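Local coordinates for protein Xaa-Pro Dipeptidase (Alteromonas macleodii, PDB 2QS8) that probably hydrolyses dipeptides as a metal-dependent carboxypeptidase of the amidohydrolase superfamily, built on a TIM barrel, at residues A[94-99]-A[121-126]; A[152-157]-A[163-168]; A[170-173]-A[177-180]; A[250-255]-A[363-368]; A[286-291]-A[301-306]. All blocks are in the same frame, centred on the assembly; numbering follows the deposited sequence.

In the fold
From the N terminus, interaction 1 comes first, closing the loop that carries strand 107-112 and setting helix 119-128 against helix 88-104. Interaction 2 follows in series as a short closure within the loop between strands 145-146 and 171-172. Interaction 3 then joins strand 171-172 to the start of helix 175-188; it touches interaction 2 directly, Pro165 and Pro153 packing on Val171 and Pro167 on Glu177, and both contacts also meet a second subunit. The longest closure is interaction 4, from strand 252-253 to the end of helix 360-365. Interaction 5 is nested inside that loop, where residues 286-291 meet helix 299-319. None of the five cross.

Interaction 1: residues A[94-99]-A[121-126]; sequences LATQHA and ISLRDA
Leu123 carries the apolar packing between helices 88-104 and 119-128, its two methyl groups going to different residues of the facing helix. CG stands anti to the backbone N (chi1 -170°), which sends the fork outward to the neighbour. CD2 settles between two alanines one turn apart, 3.7 Å from Ala99 CB and 3.9 Å from Ala95 CB. The same methyl lies 3.6 Å from Ala95 O, a van der Waals contact with a carbonyl whose hydrogen bond is the helix one from Ala99 N. The other methyl, CD1, meets Thr96 CG2 at 4.0 Å, the two side chains crossing at about a right angle.

Both helices pack on the outside of the TIM barrel, one before and one after strand 107-112, and Leu123 also rests on Ile137 of strand 136-139. Their local axes cross at -61° and come no nearer than 10.5 Å, a separation bridged from one side by the leucine while the alanines facing it stay short.

The polar bonds run within each helix or to other parts of the chain. Thr96 OG1 is bonded to Ile93 O and receives Gln97 NE2 at 3.0 Å, leaving the methyl for Leu123. On helix 119-128, Arg124 holds Asp125 OD1 side-on with both NE and NH2, the oxygen lying in the guanidinium plane, while NH1 of Arg124 makes a salt bridge with Asp191.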
# COMPACT_ATOMS: atom_id res chain seq x y z
N LEU A 94 17.70 1.60 -33.31
CA LEU A 94 18.96 0.89 -33.15
C LEU A 94 18.74 -0.62 -32.91
O LEU A 94 19.54 -1.46 -33.32
CB LEU A 94 19.75 1.48 -31.99
CG LEU A 94 20.20 2.95 -32.09
CD1 LEU A 94 20.88 3.36 -30.79
CD2 LEU A 94 21.14 3.13 -33.29
N ALA A 95 17.63 -0.95 -32.25
CA ALA A 95 17.33 -2.35 -31.96
C ALA A 95 17.12 -3.14 -33.25
O ALA A 95 17.54 -4.29 -33.33
CB ALA A 95 16.11 -2.45 -31.07
N THR A 96 16.50 -2.53 -34.26
CA THR A 96 16.29 -3.25 -35.51
C THR A 96 17.63 -3.75 -36.05
O THR A 96 17.73 -4.89 -36.46
CB THR A 96 15.60 -2.39 -36.60
OG1 THR A 96 16.44 -1.29 -36.97
CG2 THR A 96 14.25 -1.87 -36.08
N GLN A 97 18.66 -2.89 -36.02
CA GLN A 97 20.00 -3.25 -36.51
C GLN A 97 20.70 -4.26 -35.59
O GLN A 97 21.35 -5.19 -36.06
CB GLN A 97 20.88 -2.00 -36.66
CG GLN A 97 20.24 -0.94 -37.54
CD GLN A 97 19.78 -1.50 -38.89
OE1 GLN A 97 20.61 -1.90 -39.71
NE2 GLN A 97 18.47 -1.54 -39.10
N HIS A 98 20.57 -4.05 -34.29
CA HIS A 98 21.19 -4.94 -33.33
C HIS A 98 20.65 -6.35 -33.51
O HIS A 98 21.40 -7.32 -33.46
CB HIS A 98 20.91 -4.46 -31.91
CG HIS A 98 21.54 -3.14 -31.58
ND1 HIS A 98 21.16 -2.38 -30.49
CD2 HIS A 98 22.56 -2.48 -32.16
CE1 HIS A 98 21.92 -1.30 -30.43
NE2 HIS A 98 22.78 -1.34 -31.42
N ALA A 99 19.34 -6.46 -33.72
CA ALA A 99 18.71 -7.76 -33.88
C ALA A 99 19.14 -8.42 -35.17
O ALA A 99 19.44 -9.61 -35.20
CB ALA A 99 17.20 -7.60 -33.86
N ILE A 121 9.60 -5.97 -27.05
CA ILE A 121 8.23 -6.40 -27.28
C ILE A 121 7.75 -5.92 -28.66
O ILE A 121 7.18 -6.70 -29.43
CB ILE A 121 7.30 -5.86 -26.19
CG1 ILE A 121 7.57 -6.60 -24.88
CG2 ILE A 121 5.85 -5.96 -26.63
CD1 ILE A 121 6.99 -5.92 -23.66
N SER A 122 7.99 -4.65 -28.97
CA SER A 122 7.58 -4.12 -30.27
C SER A 122 8.36 -4.75 -31.42
O SER A 122 7.82 -5.06 -32.48
CB SER A 122 7.76 -2.60 -30.30
OG SER A 122 6.95 -1.97 -29.33
N LEU A 123 9.65 -4.96 -31.21
CA LEU A 123 10.48 -5.55 -32.25
C LEU A 123 10.03 -6.99 -32.54
O LEU A 123 9.91 -7.39 -33.70
CB LEU A 123 11.95 -5.53 -31.81
CG LEU A 123 12.98 -5.87 -32.89
CD1 LEU A 123 12.76 -4.97 -34.10
CD2 LEU A 123 14.39 -5.72 -32.33
N ARG A 124 9.77 -7.73 -31.46
CA ARG A 124 9.31 -9.11 -31.56
C ARG A 124 8.04 -9.17 -32.40
O ARG A 124 7.95 -9.96 -33.33
CB ARG A 124 9.02 -9.68 -30.17
CG ARG A 124 8.36 -11.05 -30.18
CD ARG A 124 7.68 -11.35 -28.85
NE ARG A 124 6.46 -10.56 -28.68
CZ ARG A 124 5.87 -10.33 -27.51
NH1 ARG A 124 6.39 -10.81 -26.39
NH2 ARG A 124 4.76 -9.60 -27.47
N ASP A 125 7.07 -8.33 -32.07
CA ASP A 125 5.81 -8.32 -32.80
C ASP A 125 5.97 -7.94 -34.27
O ASP A 125 5.29 -8.51 -35.12
CB ASP A 125 4.80 -7.38 -32.13
CG ASP A 125 4.31 -7.91 -30.78
OD1 ASP A 125 4.56 -9.10 -30.47
OD2 ASP A 125 3.68 -7.15 -30.03
N ALA A 126 6.88 -7.00 -34.55
CA ALA A 126 7.12 -6.57 -35.93
C ALA A 126 7.76 -7.71 -36.72
O ALA A 126 7.40 -7.96 -37.87
CB ALA A 126 8.04 -5.34 -35.95

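Interaction 2: residues A[152-157]-A[163-168]; sequences DPTNGK and DYPVPE
Asp152 OD1 is gripped twice by Thr154, from its backbone N at 2.8 Å and from its hydroxyl OG1 at 2.6 Å. Both donors reach the oxygen from the same face of the carboxylate, N on the anti side and OG1 on the syn side, and the N-H bond is nearly straight (163°). The bond from N makes an Asx turn, set within a type I beta turn from Asp152 to Asn155, in the long loop between strands 145-146 and 171-172. The turn presents Thr154 to Pro165. OG1 lies 3.4 Å from Pro165 CG and CG2 lies 3.7 Å from the same carbon, so the proline ring meets both branches of the threonine, with Asp152 OD1 coming across it, 3.9 Å from CG. Asp152 OD2 accepts from Gly148 N and forms a salt bridge with Lys187 of a second subunit, which also bonds Thr154 OG1. With an alanine at Asp152, Thr154 N and OG1 would probably be left without their shared acceptor, undoing the Asx turn, and Lys187 of the second subunit would lose its charge mate. Asp152 and Pro165 also both pack on Val171 of strand 171-172.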
# COMPACT_ATOMS: atom_id res chain seq x y z
N ASP A 152 16.66 0.35 -11.51
CA ASP A 152 15.79 1.50 -11.28
C ASP A 152 16.22 2.51 -12.35
O ASP A 152 17.34 3.02 -12.33
CB ASP A 152 16.02 2.08 -9.89
CG ASP A 152 15.12 3.28 -9.59
OD1 ASP A 152 14.71 3.97 -10.54
OD2 ASP A 152 14.84 3.54 -8.40
N PRO A 153 15.33 2.82 -13.30
CA PRO A 153 15.69 3.77 -14.35
C PRO A 153 15.88 5.22 -13.92
O PRO A 153 16.22 6.06 -14.75
CB PRO A 153 14.56 3.60 -15.36
CG PRO A 153 13.39 3.42 -14.47
CD PRO A 153 13.91 2.44 -13.41
N THR A 154 15.63 5.53 -12.65
CA THR A 154 15.79 6.91 -12.19
C THR A 154 17.04 7.15 -11.36
O THR A 154 17.23 8.24 -10.82
CB THR A 154 14.55 7.41 -11.40
OG1 THR A 154 14.28 6.55 -10.29
CG2 THR A 154 13.34 7.48 -12.32
N ASN A 155 17.90 6.13 -11.27
CA ASN A 155 19.16 6.28 -10.54
C ASN A 155 20.02 7.29 -11.29
O ASN A 155 19.78 7.56 -12.47
CB ASN A 155 19.92 4.95 -10.46
CG ASN A 155 19.43 4.05 -9.33
OD1 ASN A 155 19.00 4.52 -8.28
ND2 ASN A 155 19.54 2.75 -9.53
N GLY A 156 21.02 7.83 -10.61
CA GLY A 156 21.92 8.78 -11.24
C GLY A 156 21.28 10.10 -11.64
O GLY A 156 21.78 10.80 -12.53
N LYS A 157 20.18 10.46 -10.99
CA LYS A 157 19.52 11.71 -11.32
C LYS A 157 19.32 12.57 -10.10
O LYS A 157 18.93 12.09 -9.05
CB LYS A 157 18.18 11.44 -12.00
CG LYS A 157 18.30 10.79 -13.36
CD LYS A 157 16.94 10.69 -14.02
CE LYS A 157 17.02 10.01 -15.38
NZ LYS A 157 17.98 10.73 -16.26
N ASP A 163 10.92 11.84 -11.13
CA ASP A 163 9.74 11.60 -10.30
C ASP A 163 9.88 10.19 -9.72
O ASP A 163 10.34 9.28 -10.41
CB ASP A 163 8.45 11.67 -11.12
CG ASP A 163 8.03 13.08 -11.44
OD1 ASP A 163 8.04 13.92 -10.51
OD2 ASP A 163 7.67 13.36 -12.60
N TYR A 164 9.51 10.00 -8.45
CA TYR A 164 9.60 8.68 -7.85
C TYR A 164 8.77 7.71 -8.70
O TYR A 164 7.59 7.94 -8.94
CB TYR A 164 9.06 8.70 -6.42
CG TYR A 164 9.76 9.68 -5.53
CD1 TYR A 164 11.14 9.60 -5.32
CD2 TYR A 164 9.06 10.71 -4.90
CE1 TYR A 164 11.80 10.52 -4.50
CE2 TYR A 164 9.70 11.63 -4.08
CZ TYR A 164 11.07 11.54 -3.89
OH TYR A 164 11.71 12.46 -3.12
N PRO A 165 9.39 6.62 -9.18
CA PRO A 165 8.71 5.62 -10.01
C PRO A 165 7.60 4.87 -9.28
O PRO A 165 7.65 4.71 -8.06
CB PRO A 165 9.83 4.68 -10.41
CG PRO A 165 11.09 5.49 -10.20
CD PRO A 165 10.79 6.24 -8.96
N VAL A 166 6.61 4.42 -10.03
CA VAL A 166 5.53 3.64 -9.44
C VAL A 166 5.74 2.18 -9.82
O VAL A 166 6.51 1.89 -10.74
CB VAL A 166 4.14 4.15 -9.91
CG1 VAL A 166 3.92 5.57 -9.39
CG2 VAL A 166 4.02 4.09 -11.42
N PRO A 167 5.08 1.24 -9.13
CA PRO A 167 5.23 -0.19 -9.42
C PRO A 167 5.10 -0.57 -10.90
O PRO A 167 5.88 -1.36 -11.40
CB PRO A 167 4.14 -0.83 -8.56
CG PRO A 167 4.04 0.11 -7.39
CD PRO A 167 4.08 1.45 -8.07
N GLU A 168 4.13 0.02 -11.59
CA GLU A 168 3.91 -0.28 -12.99
C GLU A 168 5.12 0.10 -13.85
O GLU A 168 5.28 -0.43 -14.94
CB GLU A 168 2.65 0.43 -13.50
CG GLU A 168 1.33 -0.11 -12.94
CD GLU A 168 0.89 0.55 -11.64
OE1 GLU A 168 1.73 1.16 -10.94
OE2 GLU A 168 -0.31 0.45 -11.31

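Interaction 3: residues A[170-173]-A[177-180]; sequences GVVN and EVYA
Strand 171-172 runs into helix 175-188 through a tight strand-to-helix junction, and Val172 and Asn173 on the strand side meet Glu177 and Val178 in the first turns of the helix. The glutamate folds back over the junction: its CG stands beside its own backbone N (chi1 -63°) and the chain beyond is extended, so that the carboxylate comes up to the backbone of Asn173. OE1 takes the amide of Asn173 N at 2.8 Å in a bent, weak bond (125°). The Glu177 and Asn173 side chains lie side by side and point the same way, their carboxylate and amide planes 43° apart. Two waters bridge the same residues. One accepts from Glu177 N at 2.9 Å and donates to Asn173 O at 2.8 Å; the other accepts from Asn173 ND2 and donates to Glu177 OE1 at 2.6 Å. Replacing Glu177 with an alanine would remove the carboxylate and is likely to leave Asn173 N and the second water without their acceptor.

Val172 CG1 makes a close van der Waals contact with the backbone carbonyl of Glu177, 3.3 Å from its O. The apolar pair is Val172 CG2 with Val178 CG2 at 3.9 Å; Val178 in turn packs on helix 215-227. Beyond the segments, Asn173 OD1 is bonded to Arg183 of a second subunit and ND2 to Thr147. The small parallel sheet of strands 145-146 and 171-172 thus stands at the entry to helix 175-188, which leads into strand 192-196, the first of the parallel run 192-196, 231-236, 252-253 and 273-275 of the TIM barrel.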
# COMPACT_ATOMS: atom_id res chain seq x y z
N GLY A 170 8.11 -0.56 -13.03
CA GLY A 170 9.19 -1.49 -12.74
C GLY A 170 9.99 -1.29 -11.46
O GLY A 170 11.00 -1.97 -11.26
N VAL A 171 9.57 -0.35 -10.60
CA VAL A 171 10.24 -0.11 -9.32
C VAL A 171 9.22 -0.40 -8.22
O VAL A 171 8.18 0.25 -8.12
CB VAL A 171 10.76 1.33 -9.21
CG1 VAL A 171 11.64 1.48 -7.95
CG2 VAL A 171 11.56 1.68 -10.47
N VAL A 172 9.54 -1.39 -7.39
CA VAL A 172 8.63 -1.87 -6.36
C VAL A 172 9.19 -1.99 -4.95
O VAL A 172 10.40 -1.99 -4.73
CB VAL A 172 8.12 -3.27 -6.73
CG1 VAL A 172 7.45 -3.24 -8.10
CG2 VAL A 172 9.30 -4.24 -6.74
N ASN A 173 8.27 -2.13 -4.00
CA ASN A 173 8.58 -2.32 -2.59
C ASN A 173 7.41 -3.13 -2.02
O ASN A 173 6.26 -2.70 -2.09
CB ASN A 173 8.70 -0.97 -1.86
CG ASN A 173 9.95 -0.21 -2.26
OD1 ASN A 173 11.08 -0.63 -1.99
ND2 ASN A 173 9.75 0.94 -2.91
N GLU A 177 3.17 -4.57 -4.52
CA GLU A 177 3.70 -3.76 -5.61
C GLU A 177 4.39 -4.69 -6.60
O GLU A 177 4.42 -4.42 -7.79
CB GLU A 177 4.68 -2.68 -5.11
CG GLU A 177 4.05 -1.65 -4.19
CD GLU A 177 4.85 -0.35 -4.09
OE1 GLU A 177 6.08 -0.35 -4.34
OE2 GLU A 177 4.24 0.68 -3.75
N VAL A 178 4.94 -5.80 -6.11
CA VAL A 178 5.59 -6.77 -6.99
C VAL A 178 4.57 -7.31 -8.00
O VAL A 178 4.86 -7.35 -9.19
CB VAL A 178 6.21 -7.96 -6.22
CG1 VAL A 178 6.42 -9.17 -7.16
CG2 VAL A 178 7.54 -7.56 -5.65
N TYR A 179 3.39 -7.70 -7.51
CA TYR A 179 2.35 -8.23 -8.39
C TYR A 179 1.91 -7.19 -9.43
O TYR A 179 1.69 -7.52 -10.59
CB TYR A 179 1.13 -8.70 -7.58
CG TYR A 179 1.14 -10.17 -7.23
CD1 TYR A 179 1.88 -10.65 -6.14
CD2 TYR A 179 0.41 -11.10 -7.98
CE1 TYR A 179 1.89 -12.00 -5.81
CE2 TYR A 179 0.40 -12.46 -7.66
CZ TYR A 179 1.14 -12.90 -6.58
OH TYR A 179 1.14 -14.24 -6.27
N ALA A 180 1.79 -5.94 -9.00
CA ALA A 180 1.40 -4.88 -9.91
C ALA A 180 2.42 -4.80 -11.03
O ALA A 180 2.07 -4.72 -12.20
CB ALA A 180 1.32 -3.54 -9.18
O HOH W 1 3.88 -4.04 -1.76
O HOH W 2 7.14 1.76 -3.29

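Interaction 4: residues A[250-255]-A[363-368]; sequences VDSIEH and AKLLRI
Asp251 and Arg367 approach with their side chains crossing at about a right angle, the carboxylate and guanidinium planes turned 67° apart, and a single nitrogen carries the salt bridge: NH2 of Arg367 points at Asp251 OD1 over 3.1 Å, nearly straight at 160°. The oxygen lies in the guanidinium plane but is met on its syn side, 33° out of the carboxylate plane. Beside this bond a water takes Arg367 NE, donates to Leu365 O at 2.6 Å and gives a weak bond to Asp251 OD1. The other carboxylate oxygen, OD2, accepts from Val232 N.

The position of the arginine follows from the end of helix 360-365, a Schellman motif in which Arg367 takes positive phi, with Ile368 N bonded to Ala363 O at 2.8 Å and Arg367 N to Lys364 O. Asp251 leads into strand 252-253, which lies between 231-236 and 273-275 in the barrel.

The end of the Leu365 side chain comes up against the start of the strand. CD1 lies 3.6 Å from Asp251 O, and CD2 sits 3.8 Å from Ser252 CB. The serine hydroxyl donates to Glu254 OE2 at 2.8 Å, and Arg111 meets both Ser252 OG and Glu254 OE2. Glu254 OE1 accepts from His69, a ligand of the magnesium ion, and the next residue, His255, lines the methionine pocket.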
# COMPACT_ATOMS: atom_id res chain seq x y z
N VAL A 250 13.03 -19.40 -9.22
CA VAL A 250 13.19 -18.73 -10.50
C VAL A 250 13.80 -19.71 -11.51
O VAL A 250 14.37 -20.73 -11.13
CB VAL A 250 14.08 -17.46 -10.37
CG1 VAL A 250 13.45 -16.51 -9.36
CG2 VAL A 250 15.48 -17.82 -9.93
N ASP A 251 13.65 -19.41 -12.80
CA ASP A 251 14.14 -20.27 -13.87
C ASP A 251 15.64 -20.14 -14.16
O ASP A 251 16.29 -21.13 -14.52
CB ASP A 251 13.34 -20.00 -15.14
CG ASP A 251 11.87 -20.31 -14.97
OD1 ASP A 251 11.50 -21.50 -15.05
OD2 ASP A 251 11.09 -19.37 -14.71
N SER A 252 16.19 -18.95 -14.00
CA SER A 252 17.60 -18.77 -14.28
C SER A 252 18.25 -17.61 -13.52
O SER A 252 17.61 -16.63 -13.15
CB SER A 252 17.81 -18.58 -15.79
OG SER A 252 17.16 -17.41 -16.26
N ILE A 253 19.55 -17.78 -13.27
CA ILE A 253 20.35 -16.78 -12.60
C ILE A 253 21.32 -16.25 -13.66
O ILE A 253 22.02 -17.03 -14.32
CB ILE A 253 21.17 -17.39 -11.44
CG1 ILE A 253 20.25 -17.91 -10.33
CG2 ILE A 253 22.16 -16.37 -10.92
CD1 ILE A 253 19.34 -16.86 -9.74
N GLU A 254 21.36 -14.93 -13.83
CA GLU A 254 22.26 -14.33 -14.80
C GLU A 254 23.52 -13.86 -14.08
O GLU A 254 23.44 -13.33 -12.97
CB GLU A 254 21.58 -13.14 -15.48
CG GLU A 254 20.11 -13.36 -15.85
CD GLU A 254 19.89 -14.46 -16.88
OE1 GLU A 254 20.49 -14.39 -17.97
OE2 GLU A 254 19.11 -15.40 -16.60
N HIS A 255 24.69 -14.06 -14.69
CA HIS A 255 25.97 -13.65 -14.11
C HIS A 255 26.47 -14.48 -12.91
O HIS A 255 27.56 -15.04 -12.94
CB HIS A 255 25.92 -12.17 -13.72
CG HIS A 255 25.17 -11.31 -14.68
ND1 HIS A 255 25.45 -11.28 -16.03
CD2 HIS A 255 24.14 -10.45 -14.50
CE1 HIS A 255 24.62 -10.44 -16.63
NE2 HIS A 255 23.81 -9.93 -15.72
N ALA A 363 16.78 -23.96 -25.36
CA ALA A 363 15.41 -24.30 -25.75
C ALA A 363 14.57 -24.75 -24.55
O ALA A 363 13.38 -24.48 -24.49
CB ALA A 363 15.42 -25.38 -26.82
N LYS A 364 15.20 -25.45 -23.61
CA LYS A 364 14.50 -25.91 -22.41
C LYS A 364 14.17 -24.73 -21.49
O LYS A 364 13.07 -24.65 -20.94
CB LYS A 364 15.35 -26.94 -21.65
CG LYS A 364 15.63 -28.21 -22.43
CD LYS A 364 16.60 -29.11 -21.67
CE LYS A 364 17.11 -30.23 -22.55
NZ LYS A 364 18.24 -30.95 -21.90
N LEU A 365 15.14 -23.83 -21.31
CA LEU A 365 14.94 -22.66 -20.47
C LEU A 365 13.82 -21.77 -21.01
O LEU A 365 13.10 -21.15 -20.24
CB LEU A 365 16.24 -21.84 -20.35
CG LEU A 365 16.23 -20.61 -19.44
CD1 LEU A 365 15.68 -20.95 -18.05
CD2 LEU A 365 17.65 -20.07 -19.32
N LEU A 366 13.68 -21.72 -22.33
CA LEU A 366 12.63 -20.93 -22.96
C LEU A 366 11.35 -21.74 -23.16
O LEU A 366 10.39 -21.25 -23.73
CB LEU A 366 13.09 -20.38 -24.31
CG LEU A 366 13.89 -19.07 -24.33
CD1 LEU A 366 14.25 -18.70 -25.76
CD2 LEU A 366 13.08 -17.94 -23.70
N ARG A 367 11.37 -22.99 -22.70
CA ARG A 367 10.21 -23.89 -22.79
C ARG A 367 9.74 -24.11 -24.22
O ARG A 367 8.54 -24.07 -24.50
CB ARG A 367 9.05 -23.33 -21.94
CG ARG A 367 9.47 -23.01 -20.51
CD ARG A 367 8.38 -22.34 -19.70
NE ARG A 367 8.85 -21.99 -18.36
CZ ARG A 367 8.08 -21.52 -17.39
NH1 ARG A 367 6.77 -21.33 -17.59
NH2 ARG A 367 8.62 -21.23 -16.21
N ILE A 368 10.69 -24.34 -25.12
CA ILE A 368 10.36 -24.58 -26.52
C ILE A 368 11.17 -25.74 -27.10
O ILE A 368 11.27 -25.89 -28.32
CB ILE A 368 10.60 -23.32 -27.38
CG1 ILE A 368 12.00 -22.76 -27.13
CG2 ILE A 368 9.55 -22.29 -27.07
CD1 ILE A 368 12.35 -21.62 -28.05
O HOH W 3 11.98 -22.07 -18.04

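Interaction 5: residues A[286-291]-A[301-306]; sequences EKSKID and KAASVG
Ser288 turns its OG between its own backbone N and carbonyl carbon (chi1 72°), a rotation that suits the hydroxyl's bond to Ala285 O in the last turn of helix 278-287 and at the same time lays CB and OG against Ala302 and Ala303 of helix 299-319. The segment 286-291 is where helix 278-287 ends, and it runs on through a type I beta turn from Lys287 to Ile290, with Ile290 N bonded to Lys287 O at 3.0 Å. Both helices are parts of the TIM-barrel shell.

The contact is small and made of short groups. With only a hydroxymethyl and two methyls between them, the backbones come near: the CA atoms of Ser288 and Ala303 are 5.5 Å apart. Arg299, at the start of helix 299-319, ties the same junction together, its NE bonded to Ser288 O and its NH1 in a salt bridge with Asp291. The facing helix also runs close to the ligand site: the side chain of Ala302 lies about 7 Å from the bound methionine, and its neighbour Lys301 bonds through NZ to the carbonyl of Gly200, which lines that pocket.

Ser288 CB meets Ala302 CB at 4.2 Å. On Ala303 the oxygen rests as a van der Waals neighbour, its polar partner being Ala285 O: Ser288 OG lies 3.7 Å from Ala303 CA and 3.8 Å from Ala303 CB.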
# COMPACT_ATOMS: atom_id res chain seq x y z
N GLU A 286 38.27 -5.31 -18.58
CA GLU A 286 39.18 -4.63 -19.48
C GLU A 286 38.94 -3.13 -19.47
O GLU A 286 39.88 -2.34 -19.33
CB GLU A 286 39.01 -5.17 -20.91
CG GLU A 286 39.97 -4.58 -21.93
CD GLU A 286 39.45 -4.71 -23.37
OE1 GLU A 286 38.95 -5.80 -23.73
OE2 GLU A 286 39.54 -3.71 -24.12
N LYS A 287 37.68 -2.73 -19.61
CA LYS A 287 37.33 -1.31 -19.64
C LYS A 287 37.58 -0.59 -18.33
O LYS A 287 37.81 0.62 -18.32
CB LYS A 287 35.87 -1.13 -20.07
CG LYS A 287 35.55 -1.72 -21.45
CD LYS A 287 36.39 -1.08 -22.54
CE LYS A 287 36.01 -1.61 -23.90
NZ LYS A 287 36.84 -1.00 -24.98
N SER A 288 37.54 -1.32 -17.21
CA SER A 288 37.76 -0.71 -15.91
C SER A 288 39.19 -0.18 -15.74
O SER A 288 39.48 0.55 -14.79
CB SER A 288 37.46 -1.72 -14.80
OG SER A 288 38.47 -2.70 -14.74
N LYS A 289 40.08 -0.56 -16.65
CA LYS A 289 41.46 -0.11 -16.58
C LYS A 289 41.64 1.24 -17.28
O LYS A 289 42.68 1.89 -17.14
CB LYS A 289 42.39 -1.13 -17.24
CG LYS A 289 42.31 -2.53 -16.65
CD LYS A 289 43.15 -3.50 -17.46
CE LYS A 289 43.01 -4.93 -16.95
NZ LYS A 289 43.71 -5.92 -17.82
N ILE A 290 40.63 1.65 -18.05
CA ILE A 290 40.67 2.91 -18.77
C ILE A 290 40.05 4.02 -17.92
O ILE A 290 38.89 3.92 -17.51
CB ILE A 290 39.87 2.82 -20.07
CG1 ILE A 290 40.39 1.64 -20.90
CG2 ILE A 290 39.97 4.14 -20.83
CD1 ILE A 290 39.59 1.37 -22.15
N ASP A 291 40.83 5.06 -17.64
CA ASP A 291 40.31 6.16 -16.83
C ASP A 291 39.10 6.83 -17.49
O ASP A 291 39.07 7.02 -18.71
CB ASP A 291 41.40 7.22 -16.57
CG ASP A 291 42.57 6.69 -15.74
OD1 ASP A 291 42.36 5.84 -14.84
OD2 ASP A 291 43.72 7.15 -15.98
N LYS A 301 33.03 -1.32 -9.09
CA LYS A 301 32.19 -2.50 -9.23
C LYS A 301 32.59 -3.35 -10.44
O LYS A 301 32.62 -4.58 -10.35
CB LYS A 301 30.72 -2.08 -9.36
CG LYS A 301 30.21 -1.25 -8.17
CD LYS A 301 28.72 -0.95 -8.28
CE LYS A 301 28.41 -0.10 -9.50
NZ LYS A 301 26.95 0.13 -9.67
N ALA A 302 32.90 -2.69 -11.55
CA ALA A 302 33.29 -3.39 -12.76
C ALA A 302 34.62 -4.13 -12.58
O ALA A 302 34.78 -5.26 -13.06
CB ALA A 302 33.39 -2.40 -13.92
N ALA A 303 35.57 -3.50 -11.89
CA ALA A 303 36.88 -4.10 -11.65
C ALA A 303 36.76 -5.32 -10.74
O ALA A 303 37.53 -6.28 -10.87
CB ALA A 303 37.81 -3.08 -11.03
N SER A 304 35.80 -5.29 -9.83
CA SER A 304 35.57 -6.39 -8.90
C SER A 304 34.79 -7.57 -9.48
O SER A 304 35.26 -8.71 -9.46
CB SER A 304 34.83 -5.86 -7.67
OG SER A 304 34.27 -6.93 -6.92
N VAL A 305 33.60 -7.29 -10.00
CA VAL A 305 32.72 -8.32 -10.56
C VAL A 305 33.22 -8.98 -11.83
O VAL A 305 33.33 -10.20 -11.90
CB VAL A 305 31.30 -7.75 -10.82
CG1 VAL A 305 30.43 -8.79 -11.51
CG2 VAL A 305 30.66 -7.33 -9.50
N GLY A 306 33.52 -8.18 -12.85
CA GLY A 306 33.98 -8.72 -14.12
C GLY A 306 34.97 -9.89 -14.16
O GLY A 306 34.70 -10.89 -14.84